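Niemann-Pick type C2 protein (PDB 3WEB) binds oleic acid inside an immunoglobulin-like beta-sandwich and probably carries such lipids in the chemical communication of worker ants. Local coordinates at residues W112-E117 / K121-K126. Residues are numbered along the deposited sequence; the frame is centred on the assembly and turned at random.
Sequences WEFRNE and KITCVK. With OLA (oleic acid), chain B.
K121 opens the contact by reaching across to E113, its NZ lying 2.7 Å from E113 OE2 in a salt bridge. The approach is on the syn side but 32° out of the carboxylate plane, and the extended lysine chain crosses the acid obliquely. The other oxygen, E113 OE1, is gripped side-on by two nitrogens of R115, NE and NH2, with OE1 only 14° out of the guanidinium plane. One carboxylate thus pairs with two cations whose chains run side by side, R115 NH2 and K121 NZ being 4.4 Å apart, and R115 also pairs with D119 through NH1. At I122 the pairing slips by one residue: I122 and T123 together face F114, a classic beta bulge. Both amides converge on one acceptor, I122 N at 2.7 Å from F114 O and T123 N at 3.2 Å from that same oxygen. I122 CD1 meanwhile packs against the backbone where R115 joins N116. T123 holds OG1 between its own backbone N and carbonyl carbon (chi1 59°), which brings it beside F114 CB and only weakly to F114 N; the main bond of that amide goes to T123 O. A water 2.7 Å from T123 OG1 also donates to W112 O and sits over one face of the W112 ring. Regular antiparallel pairing, resumed at T123, continues through C124, a non-hydrogen-bonded partner of E113, whose SG, in a disulfide with C6, lies 3.4 Å from E113 OE2. It reaches V125 with W112 N to V125 O and V125 N to W112 O, both 2.8 Å. On the ring face opposite the water, OLA C8 lies 3.8 Å from W112 CD2. The hairpin therefore has two chemistries: a charge network on the E113 side, probably stabilising the carboxylate as an anion, and on the W112 side a mostly apolar face packed into the sandwich core, where W112 lines the oleic acid site.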
# COMPACT_ATOMS: atom_id res chain seq x y z
N TRP A 112 -3.40 3.44 2.08
CA TRP A 112 -2.23 3.34 1.22
C TRP A 112 -2.67 3.55 -0.22
O TRP A 112 -3.55 2.83 -0.71
CB TRP A 112 -1.58 1.97 1.43
CG TRP A 112 -0.43 1.64 0.54
CD1 TRP A 112 0.63 2.45 0.21
CD2 TRP A 112 -0.17 0.37 -0.08
NE1 TRP A 112 1.50 1.78 -0.60
CE2 TRP A 112 1.04 0.50 -0.80
CE3 TRP A 112 -0.86 -0.85 -0.12
CZ2 TRP A 112 1.58 -0.55 -1.55
CZ3 TRP A 112 -0.31 -1.90 -0.86
CH2 TRP A 112 0.90 -1.74 -1.57
N GLU A 113 -2.06 4.53 -0.88
CA GLU A 113 -2.45 4.93 -2.22
C GLU A 113 -1.30 4.89 -3.21
O GLU A 113 -0.15 5.18 -2.86
CB GLU A 113 -3.03 6.35 -2.23
CG GLU A 113 -4.09 6.64 -1.17
CD GLU A 113 -4.62 8.06 -1.25
OE1 GLU A 113 -3.95 8.93 -1.86
OE2 GLU A 113 -5.72 8.30 -0.71
N PHE A 114 -1.61 4.54 -4.45
CA PHE A 114 -0.71 4.78 -5.58
C PHE A 114 -1.37 5.86 -6.43
O PHE A 114 -2.53 5.72 -6.82
CB PHE A 114 -0.55 3.53 -6.45
CG PHE A 114 0.50 2.56 -5.97
CD1 PHE A 114 1.12 2.68 -4.73
CD2 PHE A 114 0.87 1.49 -6.79
CE1 PHE A 114 2.08 1.78 -4.31
CE2 PHE A 114 1.83 0.57 -6.37
CZ PHE A 114 2.44 0.72 -5.13
N ARG A 115 -0.63 6.92 -6.71
CA ARG A 115 -1.10 7.96 -7.60
C ARG A 115 -0.24 8.02 -8.86
O ARG A 115 0.94 7.65 -8.84
CB ARG A 115 -1.09 9.32 -6.89
CG ARG A 115 -2.00 9.37 -5.68
CD ARG A 115 -1.89 10.71 -4.98
NE ARG A 115 -2.72 10.76 -3.77
CZ ARG A 115 -2.80 11.82 -2.97
NH1 ARG A 115 -2.11 12.92 -3.24
NH2 ARG A 115 -3.56 11.77 -1.89
N ASN A 116 -0.83 8.51 -9.95
CA ASN A 116 -0.05 8.76 -11.15
C ASN A 116 0.60 10.14 -11.10
O ASN A 116 0.47 10.88 -10.10
CB ASN A 116 -0.88 8.57 -12.41
CG ASN A 116 -1.99 9.60 -12.56
OD1 ASN A 116 -2.08 10.56 -11.79
ND2 ASN A 116 -2.83 9.42 -13.57
N GLU A 117 1.27 10.49 -12.19
CA GLU A 117 1.97 11.76 -12.35
C GLU A 117 1.05 12.98 -12.25
O GLU A 117 1.51 14.10 -11.99
CB GLU A 117 2.72 11.76 -13.69
CG GLU A 117 1.84 11.71 -14.94
CD GLU A 117 1.40 10.32 -15.37
OE1 GLU A 117 1.75 9.32 -14.70
OE2 GLU A 117 0.70 10.21 -16.40
N LYS A 121 -5.64 9.08 -8.17
CA LYS A 121 -5.49 7.79 -7.47
C LYS A 121 -5.72 6.60 -8.38
O LYS A 121 -6.82 6.41 -8.91
CB LYS A 121 -6.41 7.71 -6.24
CG LYS A 121 -6.03 8.70 -5.14
CD LYS A 121 -7.03 8.73 -4.01
CE LYS A 121 -6.87 10.02 -3.22
NZ LYS A 121 -7.52 9.95 -1.88
N ILE A 122 -4.66 5.80 -8.55
CA ILE A 122 -4.75 4.50 -9.23
C ILE A 122 -5.35 3.49 -8.27
O ILE A 122 -6.25 2.72 -8.64
CB ILE A 122 -3.36 4.00 -9.68
CG1 ILE A 122 -2.62 5.07 -10.50
CG2 ILE A 122 -3.49 2.71 -10.49
CD1 ILE A 122 -1.12 4.87 -10.56
N THR A 123 -4.85 3.49 -7.04
CA THR A 123 -5.36 2.61 -5.98
C THR A 123 -5.49 3.34 -4.67
O THR A 123 -4.72 4.27 -4.40
CB THR A 123 -4.42 1.41 -5.74
OG1 THR A 123 -3.13 1.90 -5.36
CG2 THR A 123 -4.30 0.55 -6.99
N CYS A 124 -6.44 2.91 -3.84
CA CYS A 124 -6.54 3.35 -2.45
C CYS A 124 -7.00 2.16 -1.64
O CYS A 124 -8.12 1.67 -1.83
CB CYS A 124 -7.54 4.49 -2.32
SG CYS A 124 -7.49 5.35 -0.72
N VAL A 125 -6.13 1.71 -0.74
CA VAL A 125 -6.36 0.53 0.10
C VAL A 125 -6.47 1.00 1.54
O VAL A 125 -5.66 1.80 2.00
CB VAL A 125 -5.19 -0.47 -0.00
CG1 VAL A 125 -5.43 -1.68 0.88
CG2 VAL A 125 -4.96 -0.88 -1.46
N LYS A 126 -7.49 0.51 2.25
CA LYS A 126 -7.68 0.85 3.66
C LYS A 126 -7.88 -0.43 4.47
O LYS A 126 -8.70 -1.28 4.11
CB LYS A 126 -8.89 1.76 3.81
CG LYS A 126 -9.17 2.22 5.23
CD LYS A 126 -10.50 2.96 5.25
CE LYS A 126 -10.63 3.89 6.44
NZ LYS A 126 -12.01 4.44 6.47
C1 OLA B . 8.76 2.47 1.92
O1 OLA B . 8.63 3.01 0.80
O2 OLA B . 9.19 3.08 2.92
C2 OLA B . 8.37 1.02 2.08
C3 OLA B . 7.19 0.87 3.03
C4 OLA B . 6.11 -0.02 2.44
C5 OLA B . 4.83 0.75 2.14
C6 OLA B . 3.61 -0.15 2.11
C7 OLA B . 2.69 0.16 3.29
C8 OLA B . 1.39 -0.64 3.27
C9 OLA B . 1.61 -2.03 3.83
C10 OLA B . 1.56 -2.34 5.13
C11 OLA B . 1.27 -1.33 6.21
C12 OLA B . 2.08 -1.68 7.46
C13 OLA B . 2.69 -0.43 8.08
C14 OLA B . 3.73 -0.81 9.12
C15 OLA B . 3.92 0.30 10.15
C16 OLA B . 5.28 0.97 9.97
C17 OLA B . 6.23 0.60 11.11
C18 OLA B . 7.17 1.74 11.43
O HOH W 1 -2.46 1.25 -2.79